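Local coordinates for protein LRIM1 (Anopheles gambiae, PDB 3O53) that probably regulates complement-like immunity in the mosquito in a heterodimeric complex with APL1C, and is represented here by its own leucine-rich repeat domain, at residues L63-L74 with L85-L96. Sequence-based numbering, arbitrary orientation.
Sequences LNLSSNVLYETL and LDLNNNYVQELL. With NAG (2-acetamido-2-deoxy-beta-D-glucopyranose), chain C.
With CG beside the backbone N and away from the carbonyl carbon (chi1 -81°), N90 lays its amide against the loop of the preceding coil, a worked example of the asparagine ladder of leucine-rich repeats. N90 ND2 gives one hydrogen to L65 O (3.0 Å), approaching from above the carbonyl plane, and the other to L87 O of its own loop, both acceptors lying close to the amide plane, which fixes the rotation of the group. N68 ND2 meets L65 O from the opposite face.

On the strands of the concave face, D86 and N64 extend from adjacent parallel strands, each closing an Asx turn. The N-glycan on N64 leans over to D86, whose OD2 takes a nearly straight bond from the sugar N2 (2.9 Å, 166°). Inside, L63 and L85 run side by side, and L74 meets L87 tip to tip (CD2 to CD1, 4.0 Å). V92 packs CG2 on L70 CB and CG1 on L74 CB.

At the corner before strand 73-76, E72 O accepts from both Q93 N (2.8 Å) and E94 N, and a water joins E72 N to Y91 O. The ladder continues in both directions, N68 to L41 and L46, N109 to L87 and V92, while strands 62-64 and 84-86 lie between 38-40 and 103-105, and 91-97 between 73-76 and 113-116.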
# COMPACT_ATOMS: atom_id res chain seq x y z
N LEU A 63 -20.15 7.09 1.83
CA LEU A 63 -20.45 7.60 0.50
C LEU A 63 -19.78 6.71 -0.53
O LEU A 63 -18.58 6.49 -0.48
CB LEU A 63 -19.94 9.04 0.36
CG LEU A 63 -20.15 9.71 -1.00
CD1 LEU A 63 -21.63 9.83 -1.34
CD2 LEU A 63 -19.48 11.08 -1.02
N ASN A 64 -20.56 6.22 -1.48
CA ASN A 64 -20.05 5.32 -2.50
C ASN A 64 -20.10 5.95 -3.88
O ASN A 64 -21.18 6.13 -4.45
CB ASN A 64 -20.85 4.02 -2.49
CG ASN A 64 -20.11 2.86 -3.14
OD1 ASN A 64 -19.37 3.05 -4.11
ND2 ASN A 64 -20.33 1.66 -2.62
N LEU A 65 -18.94 6.31 -4.41
CA LEU A 65 -18.84 6.95 -5.72
C LEU A 65 -18.20 6.03 -6.75
O LEU A 65 -17.84 6.48 -7.84
CB LEU A 65 -17.98 8.23 -5.61
CG LEU A 65 -18.46 9.26 -4.58
CD1 LEU A 65 -17.47 10.41 -4.47
CD2 LEU A 65 -19.84 9.77 -4.96
N SER A 66 -18.07 4.75 -6.42
CA SER A 66 -17.32 3.83 -7.28
C SER A 66 -17.96 3.65 -8.65
O SER A 66 -19.18 3.74 -8.82
CB SER A 66 -17.14 2.46 -6.61
OG SER A 66 -18.35 1.73 -6.57
N SER A 67 -17.10 3.39 -9.64
CA SER A 67 -17.53 3.09 -11.00
C SER A 67 -18.34 4.24 -11.61
O SER A 67 -19.31 4.01 -12.33
CB SER A 67 -18.33 1.78 -11.03
OG SER A 67 -17.50 0.68 -10.68
N ASN A 68 -17.93 5.46 -11.32
CA ASN A 68 -18.39 6.63 -12.06
C ASN A 68 -17.30 7.04 -13.04
O ASN A 68 -16.52 6.20 -13.49
CB ASN A 68 -18.77 7.78 -11.12
CG ASN A 68 -20.13 7.59 -10.48
OD1 ASN A 68 -21.10 8.25 -10.85
ND2 ASN A 68 -20.21 6.67 -9.53
N VAL A 69 -17.23 8.32 -13.37
CA VAL A 69 -16.20 8.81 -14.27
C VAL A 69 -15.59 10.11 -13.74
O VAL A 69 -15.23 11.00 -14.51
CB VAL A 69 -16.76 9.03 -15.68
CG1 VAL A 69 -17.10 7.68 -16.32
CG2 VAL A 69 -17.98 9.92 -15.64
N LEU A 70 -15.48 10.20 -12.41
CA LEU A 70 -14.95 11.39 -11.77
C LEU A 70 -13.51 11.61 -12.21
O LEU A 70 -12.78 10.65 -12.43
CB LEU A 70 -15.00 11.24 -10.25
CG LEU A 70 -16.33 10.74 -9.68
CD1 LEU A 70 -16.19 10.50 -8.19
CD2 LEU A 70 -17.45 11.74 -9.97
N TYR A 71 -13.09 12.86 -12.36
CA TYR A 71 -11.75 13.15 -12.84
C TYR A 71 -11.16 14.35 -12.11
O TYR A 71 -11.84 15.01 -11.32
CB TYR A 71 -11.77 13.41 -14.35
CG TYR A 71 -12.59 14.63 -14.74
CD1 TYR A 71 -11.98 15.78 -15.20
CD2 TYR A 71 -13.97 14.62 -14.62
CE1 TYR A 71 -12.72 16.90 -15.55
CE2 TYR A 71 -14.73 15.73 -14.97
CZ TYR A 71 -14.10 16.87 -15.43
OH TYR A 71 -14.85 17.97 -15.77
N GLU A 72 -9.88 14.62 -12.37
CA GLU A 72 -9.18 15.72 -11.72
C GLU A 72 -9.30 15.66 -10.20
O GLU A 72 -8.97 14.65 -9.59
CB GLU A 72 -9.68 17.06 -12.26
CG GLU A 72 -9.28 17.32 -13.71
CD GLU A 72 -9.83 18.63 -14.25
OE1 GLU A 72 -9.17 19.23 -15.12
OE2 GLU A 72 -10.91 19.06 -13.80
N THR A 73 -9.79 16.73 -9.58
CA THR A 73 -9.79 16.82 -8.12
C THR A 73 -11.14 16.43 -7.50
O THR A 73 -12.19 16.92 -7.90
CB THR A 73 -9.41 18.25 -7.66
OG1 THR A 73 -8.06 18.53 -8.06
CG2 THR A 73 -9.51 18.38 -6.15
N LEU A 74 -11.09 15.51 -6.53
CA LEU A 74 -12.26 15.18 -5.72
C LEU A 74 -12.00 15.70 -4.31
O LEU A 74 -11.22 15.11 -3.55
CB LEU A 74 -12.50 13.66 -5.68
CG LEU A 74 -13.66 13.25 -4.76
CD1 LEU A 74 -14.94 13.97 -5.19
CD2 LEU A 74 -13.88 11.74 -4.74
N LEU A 85 -15.34 6.22 2.51
CA LEU A 85 -15.46 6.77 1.17
C LEU A 85 -14.95 5.74 0.19
O LEU A 85 -13.83 5.26 0.33
CB LEU A 85 -14.62 8.04 1.06
CG LEU A 85 -14.58 8.69 -0.33
CD1 LEU A 85 -15.97 9.16 -0.75
CD2 LEU A 85 -13.60 9.85 -0.33
N ASP A 86 -15.76 5.40 -0.80
CA ASP A 86 -15.32 4.48 -1.84
C ASP A 86 -15.43 5.14 -3.22
O ASP A 86 -16.52 5.42 -3.69
CB ASP A 86 -16.17 3.21 -1.79
CG ASP A 86 -15.71 2.15 -2.80
OD1 ASP A 86 -14.98 2.49 -3.76
OD2 ASP A 86 -16.09 0.98 -2.64
N LEU A 87 -14.30 5.42 -3.85
CA LEU A 87 -14.31 5.93 -5.22
C LEU A 87 -13.52 5.02 -6.15
O LEU A 87 -12.99 5.47 -7.16
CB LEU A 87 -13.75 7.35 -5.29
CG LEU A 87 -12.29 7.51 -4.89
CD1 LEU A 87 -11.60 8.57 -5.75
CD2 LEU A 87 -12.21 7.85 -3.41
N ASN A 88 -13.44 3.74 -5.80
CA ASN A 88 -12.84 2.74 -6.66
C ASN A 88 -13.34 2.91 -8.09
O ASN A 88 -14.53 3.14 -8.32
CB ASN A 88 -13.19 1.32 -6.19
CG ASN A 88 -12.41 0.89 -4.95
OD1 ASN A 88 -11.46 1.53 -4.54
ND2 ASN A 88 -12.83 -0.24 -4.37
N ASN A 89 -12.42 2.76 -9.05
CA ASN A 89 -12.77 2.75 -10.46
C ASN A 89 -13.35 4.08 -10.92
O ASN A 89 -14.52 4.17 -11.32
CB ASN A 89 -13.71 1.59 -10.77
CG ASN A 89 -13.09 0.26 -10.40
OD1 ASN A 89 -12.05 -0.12 -10.93
ND2 ASN A 89 -13.73 -0.45 -9.48
N ASN A 90 -12.53 5.12 -10.83
CA ASN A 90 -12.82 6.42 -11.41
C ASN A 90 -11.53 6.93 -12.05
O ASN A 90 -10.63 6.14 -12.32
CB ASN A 90 -13.34 7.39 -10.36
CG ASN A 90 -14.81 7.18 -10.07
OD1 ASN A 90 -15.68 7.66 -10.80
ND2 ASN A 90 -15.11 6.45 -9.00
N TYR A 91 -11.44 8.23 -12.30
CA TYR A 91 -10.25 8.81 -12.91
C TYR A 91 -9.64 9.92 -12.07
O TYR A 91 -8.94 10.78 -12.59
CB TYR A 91 -10.57 9.37 -14.30
CG TYR A 91 -11.18 8.35 -15.23
CD1 TYR A 91 -10.46 7.24 -15.64
CD2 TYR A 91 -12.48 8.50 -15.70
CE1 TYR A 91 -11.01 6.30 -16.49
CE2 TYR A 91 -13.04 7.57 -16.54
CZ TYR A 91 -12.30 6.47 -16.94
OH TYR A 91 -12.86 5.54 -17.78
N VAL A 92 -9.92 9.90 -10.78
CA VAL A 92 -9.46 10.98 -9.91
C VAL A 92 -7.94 11.11 -9.92
O VAL A 92 -7.22 10.12 -9.89
CB VAL A 92 -9.97 10.78 -8.46
CG1 VAL A 92 -9.39 11.83 -7.54
CG2 VAL A 92 -11.50 10.82 -8.44
N GLN A 93 -7.45 12.35 -9.97
CA GLN A 93 -6.02 12.64 -9.91
C GLN A 93 -5.60 13.16 -8.54
O GLN A 93 -4.53 12.81 -8.06
CB GLN A 93 -5.65 13.65 -11.00
CG GLN A 93 -5.96 13.16 -12.41
CD GLN A 93 -5.52 14.14 -13.48
OE1 GLN A 93 -5.69 15.34 -13.34
NE2 GLN A 93 -4.95 13.62 -14.56
N GLU A 94 -6.43 13.99 -7.92
CA GLU A 94 -6.09 14.50 -6.60
C GLU A 94 -7.28 14.37 -5.66
O GLU A 94 -8.40 14.74 -6.00
CB GLU A 94 -5.63 15.97 -6.67
CG GLU A 94 -4.50 16.19 -7.66
CD GLU A 94 -3.94 17.60 -7.59
OE1 GLU A 94 -3.87 18.16 -6.48
OE2 GLU A 94 -3.58 18.15 -8.65
N LEU A 95 -7.03 13.85 -4.48
CA LEU A 95 -8.10 13.48 -3.57
C LEU A 95 -7.86 14.13 -2.22
O LEU A 95 -6.75 14.09 -1.69
CB LEU A 95 -8.11 11.94 -3.43
CG LEU A 95 -8.97 11.28 -2.35
CD1 LEU A 95 -10.43 11.64 -2.56
CD2 LEU A 95 -8.75 9.75 -2.38
N LEU A 96 -8.90 14.75 -1.66
CA LEU A 96 -8.82 15.32 -0.32
C LEU A 96 -10.02 14.87 0.51
O LEU A 96 -11.16 14.97 0.08
CB LEU A 96 -8.82 16.85 -0.38
CG LEU A 96 -7.76 17.50 -1.27
CD1 LEU A 96 -8.19 17.47 -2.71
CD2 LEU A 96 -7.47 18.93 -0.82
C1 NAG C . -19.72 0.60 -3.38
C2 NAG C . -19.47 -0.48 -2.34
C3 NAG C . -18.87 -1.71 -3.01
C4 NAG C . -19.70 -2.14 -4.21
C5 NAG C . -19.94 -0.97 -5.15
C6 NAG C . -20.87 -1.39 -6.29
C7 NAG C . -18.79 0.16 -0.09
C8 NAG C . -17.66 0.70 0.73
N2 NAG C . -18.52 0.01 -1.38
O3 NAG C . -18.75 -2.73 -2.06
O4 NAG C . -19.00 -3.13 -4.90
O5 NAG C . -20.51 0.11 -4.44
O6 NAG C . -22.12 -1.74 -5.74
O7 NAG C . -19.88 -0.12 0.43
O HOH W 1 -8.36 13.01 -14.40